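PDB 6M7Z: bradyzoite pseudokinase 1 from Toxoplasma gondii, which regulates the membrane ultrastructure of the parasitophorous vacuole as a divergent kinase-fold protein that lacks the glycine-rich loop. Local coordinates for residues A[159-164]-A[231-236]; A[274-279]-A[288-293]. All coordinates share one frame; numbering follows the deposited sequence.

Contact 1: residues A[159-164]-A[231-236]; sequences SLHNLG and KSDVYS
Asp233 OD2 takes two N-H groups at once: NE2 of His161, 2.9 Å from it across the contact, and the backbone N of His167. The imidazole bond is nearly straight, with an N-H...O angle of 172°. It reaches OD2 on the anti lone pair, the one turned away from OD1, and the oxygen sits at the ring edge essentially in the ring plane. Ring and carboxylate planes are only 8° apart, so the two flat groups meet almost coplanar. Asp233 CB lies at the same edge, 3.7 Å from His161 NE2. His161 reaches this point because CG lies beside its backbone N (chi1 -71°), which swings the ring out toward helix 230-248.

The second oxygen, Asp233 OD1, accepts the backbone N of Arg168, so three N-H groups hold this buried carboxylate and limit its rotation. This is consistent with the αF aspartate of protein kinases, which holds the backbone of the HRD-type loop, here at His167 and Arg168; the histidine from the end of the probable αE is a further hydrogen-bond donor. Just beyond His161 the chain turns through a Schellman motif, where Gly164 N donates to His161 O at 2.8 Å and Gly164 adopts positive phi. Strand 165-166 runs on from this turn, and its Leu166 packs against both His161 and Asp233. The bond joins the end of helix 146-161 to helix 230-248 in the C-terminal lobe, and Ile287 of helix 287-291 also packs on His161.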
loop_
_atom_site.group_PDB
_atom_site.type_symbol
_atom_site.label_atom_id
_atom_site.label_comp_id
_atom_site.label_asym_id
_atom_site.label_seq_id
_atom_site.Cartn_x
_atom_site.Cartn_y
_atom_site.Cartn_z
ATOM N N SER A 159 -5.029 -5.723 -9.591
ATOM C CA SER A 159 -4.534 -6.926 -8.942
ATOM C C SER A 159 -5.283 -7.162 -7.621
ATOM O O SER A 159 -5.481 -8.301 -7.234
ATOM C CB SER A 159 -3.020 -6.910 -8.768
ATOM O OG SER A 159 -2.599 -6.135 -7.650
ATOM N N LEU A 160 -5.742 -6.093 -6.959
ATOM C CA LEU A 160 -6.506 -6.233 -5.723
ATOM C C LEU A 160 -7.948 -6.660 -6.037
ATOM O O LEU A 160 -8.505 -7.532 -5.371
ATOM C CB LEU A 160 -6.470 -4.917 -4.943
ATOM C CG LEU A 160 -7.049 -4.972 -3.529
ATOM C CD1 LEU A 160 -6.196 -5.826 -2.593
ATOM C CD2 LEU A 160 -7.179 -3.570 -2.971
ATOM N N HIS A 161 -8.552 -6.047 -7.057
ATOM C CA HIS A 161 -9.907 -6.420 -7.511
ATOM C C HIS A 161 -9.962 -7.904 -7.907
ATOM O O HIS A 161 -10.927 -8.579 -7.572
ATOM C CB HIS A 161 -10.389 -5.474 -8.626
ATOM C CG HIS A 161 -10.698 -4.098 -8.141
ATOM N ND1 HIS A 161 -11.116 -3.093 -8.984
ATOM C CD2 HIS A 161 -10.614 -3.548 -6.910
ATOM C CE1 HIS A 161 -11.372 -2.007 -8.280
ATOM N NE2 HIS A 161 -11.020 -2.249 -7.016
ATOM N N ASN A 162 -8.910 -8.413 -8.570
ATOM C CA ASN A 162 -8.835 -9.822 -9.002
ATOM C C ASN A 162 -8.860 -10.799 -7.812
ATOM O O ASN A 162 -9.182 -11.961 -8.001
ATOM C CB ASN A 162 -7.585 -10.109 -9.841
ATOM C CG ASN A 162 -7.607 -9.437 -11.206
ATOM O OD1 ASN A 162 -8.657 -8.996 -11.681
ATOM N ND2 ASN A 162 -6.448 -9.324 -11.845
ATOM N N LEU A 163 -8.506 -10.348 -6.606
ATOM C CA LEU A 163 -8.569 -11.185 -5.396
ATOM C C LEU A 163 -9.936 -11.041 -4.704
ATOM O O LEU A 163 -10.145 -11.604 -3.631
ATOM C CB LEU A 163 -7.454 -10.777 -4.428
ATOM C CG LEU A 163 -6.025 -10.940 -4.937
ATOM C CD1 LEU A 163 -5.013 -10.170 -4.061
ATOM C CD2 LEU A 163 -5.670 -12.416 -4.965
ATOM N N GLY A 164 -10.850 -10.264 -5.296
ATOM C CA GLY A 164 -12.188 -10.047 -4.758
ATOM C C GLY A 164 -12.235 -8.981 -3.665
ATOM O O GLY A 164 -13.136 -9.006 -2.810
ATOM N N LYS A 231 -16.627 0.857 -8.782
ATOM C CA LYS A 231 -16.704 2.202 -9.348
ATOM C C LYS A 231 -16.296 3.264 -8.315
ATOM O O LYS A 231 -15.810 4.332 -8.706
ATOM C CB LYS A 231 -18.104 2.480 -9.923
ATOM C CG LYS A 231 -18.487 1.689 -11.172
ATOM C CD LYS A 231 -17.424 1.673 -12.254
ATOM C CE LYS A 231 -17.911 1.146 -13.587
ATOM N NZ LYS A 231 -18.983 2.009 -14.130
ATOM N N SER A 232 -16.473 2.993 -7.020
ATOM C CA SER A 232 -16.036 3.971 -6.008
ATOM C C SER A 232 -14.498 3.970 -5.900
ATOM O O SER A 232 -13.906 5.015 -5.714
ATOM C CB SER A 232 -16.725 3.783 -4.657
ATOM O OG SER A 232 -16.640 2.436 -4.195
ATOM N N ASP A 233 -13.853 2.812 -6.070
ATOM C CA ASP A 233 -12.378 2.736 -6.174
ATOM C C ASP A 233 -11.905 3.494 -7.427
ATOM O O ASP A 233 -10.878 4.180 -7.368
ATOM C CB ASP A 233 -11.861 1.296 -6.149
ATOM C CG ASP A 233 -11.633 0.714 -4.752
ATOM O OD1 ASP A 233 -11.826 1.460 -3.740
ATOM O OD2 ASP A 233 -11.236 -0.487 -4.676
ATOM N N VAL A 234 -12.661 3.403 -8.536
ATOM C CA VAL A 234 -12.316 4.139 -9.770
ATOM C C VAL A 234 -12.361 5.648 -9.493
ATOM O O VAL A 234 -11.474 6.374 -9.916
ATOM C CB VAL A 234 -13.243 3.774 -10.952
ATOM C CG1 VAL A 234 -13.138 4.785 -12.094
ATOM C CG2 VAL A 234 -12.999 2.366 -11.459
ATOM N N TYR A 235 -13.419 6.103 -8.818
ATOM C CA TYR A 235 -13.563 7.509 -8.441
ATOM C C TYR A 235 -12.320 7.961 -7.648
ATOM O O TYR A 235 -11.677 8.950 -8.004
ATOM C CB TYR A 235 -14.861 7.738 -7.651
ATOM C CG TYR A 235 -15.035 9.170 -7.211
ATOM C CD1 TYR A 235 -15.662 10.102 -8.022
ATOM C CD2 TYR A 235 -14.524 9.610 -5.997
ATOM C CE1 TYR A 235 -15.800 11.425 -7.631
ATOM C CE2 TYR A 235 -14.643 10.928 -5.601
ATOM C CZ TYR A 235 -15.268 11.845 -6.425
ATOM O OH TYR A 235 -15.353 13.145 -6.022
ATOM N N SER A 236 -11.981 7.217 -6.590
ATOM C CA SER A 236 -10.872 7.569 -5.677
ATOM C C SER A 236 -9.544 7.631 -6.433
ATOM O O SER A 236 -8.726 8.490 -6.167
ATOM C CB SER A 236 -10.760 6.588 -4.525
ATOM O OG SER A 236 -11.923 6.625 -3.717
#

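Contact 2: residues A[274-279]-A[288-293]; sequences QKMIEE and EEIMKD
Met276 and Ile290 meet through the ends of their side chains, which cross at about a right angle. From CB, which does not aim directly at residues 288-293, the Met276 chain reaches CG, beside the backbone N and 4.2 Å from Ile290 CD1. An extended chi2 then carries SD on, equally far from that methyl, and a bend at the last torsion (chi3 76°) brings CE in to 3.8 Å from Ile290 CD1. The thioether thus curls around a single methyl, which the extended chi2 of Ile290 (161°) pushes forward. Val234, Leu237 and Phe241 of helix 230-248 also touch Met276, and Pro285 and Phe296 touch Ile290.

At the adjacent residue, Lys275, polar chemistry takes over. Lys275 NZ and Asp293 OD2 form a salt bridge at 3.0 Å, the ammonium meeting the oxygen nearly along its C-O bond. Asp293 OD1 accepts Leu295 N, so the carboxylate also ties down the chain leaving helix 287-291. An apolar core contact with an ion pair beside it joins the ends of helices 263-276 and 287-291, which probably correspond to αH and αI of the kinase C-terminal lobe.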
loop_
_atom_site.group_PDB
_atom_site.type_symbol
_atom_site.label_atom_id
_atom_site.label_comp_id
_atom_site.label_asym_id
_atom_site.label_seq_id
_atom_site.Cartn_x
_atom_site.Cartn_y
_atom_site.Cartn_z
ATOM N N GLN A 274 -10.869 12.998 -15.477
ATOM C CA GLN A 274 -12.192 13.651 -15.553
ATOM C C GLN A 274 -13.290 12.598 -15.805
ATOM O O GLN A 274 -14.406 12.721 -15.293
ATOM C CB GLN A 274 -12.194 14.760 -16.611
ATOM C CG GLN A 274 -13.324 15.776 -16.463
ATOM C CD GLN A 274 -13.296 16.595 -15.186
ATOM O OE1 GLN A 274 -12.336 17.302 -14.881
ATOM N NE2 GLN A 274 -14.384 16.535 -14.434
ATOM N N LYS A 275 -12.979 11.548 -16.578
ATOM C CA LYS A 275 -13.928 10.449 -16.809
ATOM C C LYS A 275 -14.147 9.667 -15.510
ATOM O O LYS A 275 -15.285 9.260 -15.203
ATOM C CB LYS A 275 -13.430 9.505 -17.905
ATOM C CG LYS A 275 -13.394 10.103 -19.296
ATOM C CD LYS A 275 -12.660 9.224 -20.309
ATOM C CE LYS A 275 -12.097 9.990 -21.497
ATOM N NZ LYS A 275 -10.690 9.613 -21.822
ATOM N N MET A 276 -13.051 9.457 -14.759
ATOM C CA MET A 276 -13.046 8.595 -13.578
ATOM C C MET A 276 -13.796 9.261 -12.414
ATOM O O MET A 276 -14.328 8.547 -11.572
ATOM C CB MET A 276 -11.610 8.253 -13.170
ATOM C CG MET A 276 -10.938 7.344 -14.171
ATOM S SD MET A 276 -9.151 7.150 -13.973
ATOM C CE MET A 276 -9.107 6.042 -12.562
ATOM N N ILE A 277 -13.885 10.600 -12.396
ATOM C CA ILE A 277 -14.532 11.323 -11.285
ATOM C C ILE A 277 -15.938 11.816 -11.658
ATOM O O ILE A 277 -16.485 12.695 -10.976
ATOM C CB ILE A 277 -13.653 12.490 -10.782
ATOM C CG1 ILE A 277 -13.558 13.623 -11.816
ATOM C CG2 ILE A 277 -12.289 11.964 -10.318
ATOM C CD1 ILE A 277 -12.645 14.762 -11.431
ATOM N N GLU A 278 -16.542 11.248 -12.709
ATOM C CA GLU A 278 -17.957 11.535 -13.037
ATOM C C GLU A 278 -18.823 11.268 -11.794
ATOM O O GLU A 278 -18.631 10.265 -11.092
ATOM C CB GLU A 278 -18.405 10.684 -14.224
ATOM C CG GLU A 278 -17.952 11.212 -15.579
ATOM C CD GLU A 278 -18.625 12.507 -16.046
ATOM O OE1 GLU A 278 -19.718 12.835 -15.510
ATOM O OE2 GLU A 278 -18.023 13.221 -16.885
ATOM N N GLU A 279 -19.762 12.182 -11.526
ATOM C CA GLU A 279 -20.634 12.138 -10.347
ATOM C C GLU A 279 -21.426 10.817 -10.334
ATOM O O GLU A 279 -21.611 10.228 -9.286
ATOM C CB GLU A 279 -21.550 13.368 -10.318
ATOM C CG GLU A 279 -22.337 13.540 -9.020
ATOM C CD GLU A 279 -23.380 14.662 -8.979
ATOM O OE1 GLU A 279 -24.337 14.562 -8.155
ATOM O OE2 GLU A 279 -23.241 15.652 -9.747
ATOM N N GLU A 288 -10.940 -2.178 -17.112
ATOM C CA GLU A 288 -10.641 -2.699 -18.461
ATOM C C GLU A 288 -10.645 -1.542 -19.476
ATOM O O GLU A 288 -9.732 -1.417 -20.289
ATOM C CB GLU A 288 -11.629 -3.797 -18.890
ATOM C CG GLU A 288 -11.974 -4.852 -17.837
ATOM C CD GLU A 288 -10.816 -5.622 -17.209
ATOM O OE1 GLU A 288 -9.804 -5.846 -17.906
ATOM O OE2 GLU A 288 -10.930 -5.999 -16.021
ATOM N N GLU A 289 -11.673 -0.688 -19.413
ATOM C CA GLU A 289 -11.782 0.473 -20.303
ATOM C C GLU A 289 -10.650 1.467 -20.019
ATOM O O GLU A 289 -10.065 2.001 -20.954
ATOM C CB GLU A 289 -13.151 1.135 -20.160
ATOM C CG GLU A 289 -14.288 0.274 -20.675
ATOM C CD GLU A 289 -15.673 0.769 -20.308
ATOM O OE1 GLU A 289 -16.630 -0.021 -20.429
ATOM O OE2 GLU A 289 -15.790 1.936 -19.903
ATOM N N ILE A 290 -10.333 1.695 -18.736
ATOM C CA ILE A 290 -9.238 2.597 -18.344
ATOM C C ILE A 290 -7.924 2.119 -18.981
ATOM O O ILE A 290 -7.148 2.940 -19.469
ATOM C CB ILE A 290 -9.113 2.704 -16.810
ATOM C CG1 ILE A 290 -10.270 3.498 -16.201
ATOM C CG2 ILE A 290 -7.757 3.278 -16.400
ATOM C CD1 ILE A 290 -10.467 3.257 -14.727
ATOM N N MET A 291 -7.683 0.801 -18.961
ATOM C CA MET A 291 -6.431 0.218 -19.456
ATOM C C MET A 291 -6.303 0.373 -20.982
ATOM O O MET A 291 -5.193 0.306 -21.508
ATOM C CB MET A 291 -6.328 -1.264 -19.069
ATOM C CG MET A 291 -5.896 -1.476 -17.630
ATOM S SD MET A 291 -5.521 -3.204 -17.249
ATOM C CE MET A 291 -4.425 -3.021 -15.846
ATOM N N LYS A 292 -7.415 0.619 -21.684
ATOM C CA LYS A 292 -7.395 0.846 -23.139
ATOM C C LYS A 292 -7.455 2.345 -23.472
ATOM O O LYS A 292 -7.689 2.704 -24.615
ATOM C CB LYS A 292 -8.555 0.088 -23.796
ATOM C CG LYS A 292 -8.279 -1.375 -24.084
ATOM C CD LYS A 292 -9.565 -2.178 -24.197
ATOM C CE LYS A 292 -9.355 -3.677 -24.144
ATOM N NZ LYS A 292 -10.602 -4.360 -23.736
ATOM N N ASP A 293 -7.222 3.222 -22.488
ATOM C CA ASP A 293 -7.225 4.663 -22.726
ATOM C C ASP A 293 -6.020 5.013 -23.601
ATOM O O ASP A 293 -4.978 4.354 -23.522
ATOM C CB ASP A 293 -7.253 5.451 -21.408
ATOM C CG ASP A 293 -7.438 6.955 -21.566
ATOM O OD1 ASP A 293 -6.423 7.657 -21.744
ATOM O OD2 ASP A 293 -8.606 7.418 -21.526
#

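Both contacts belong to the helical C-terminal lobe, and their centres lie about 13 Å apart on the same side of the chain's centre. Contact 1 is partly buried and polar, a planar imidazole-carboxylate pairing beside the loop that is probably equivalent to the kinase catalytic loop. Contact 2, its centre about 22 Å from the chain's centre (about 13 Å for contact 1), is nevertheless more fully buried, pairing an apolar touch with a salt bridge from an exposed lysine. Helix 230-248 links them: while Asp233 faces His161, the adjacent Val234 turns to the other pair, its CG1 lying 4.0 Å from Ile290 CD1 and its O 3.6 Å from Met276 CE. Helix 287-291 borders both contacts.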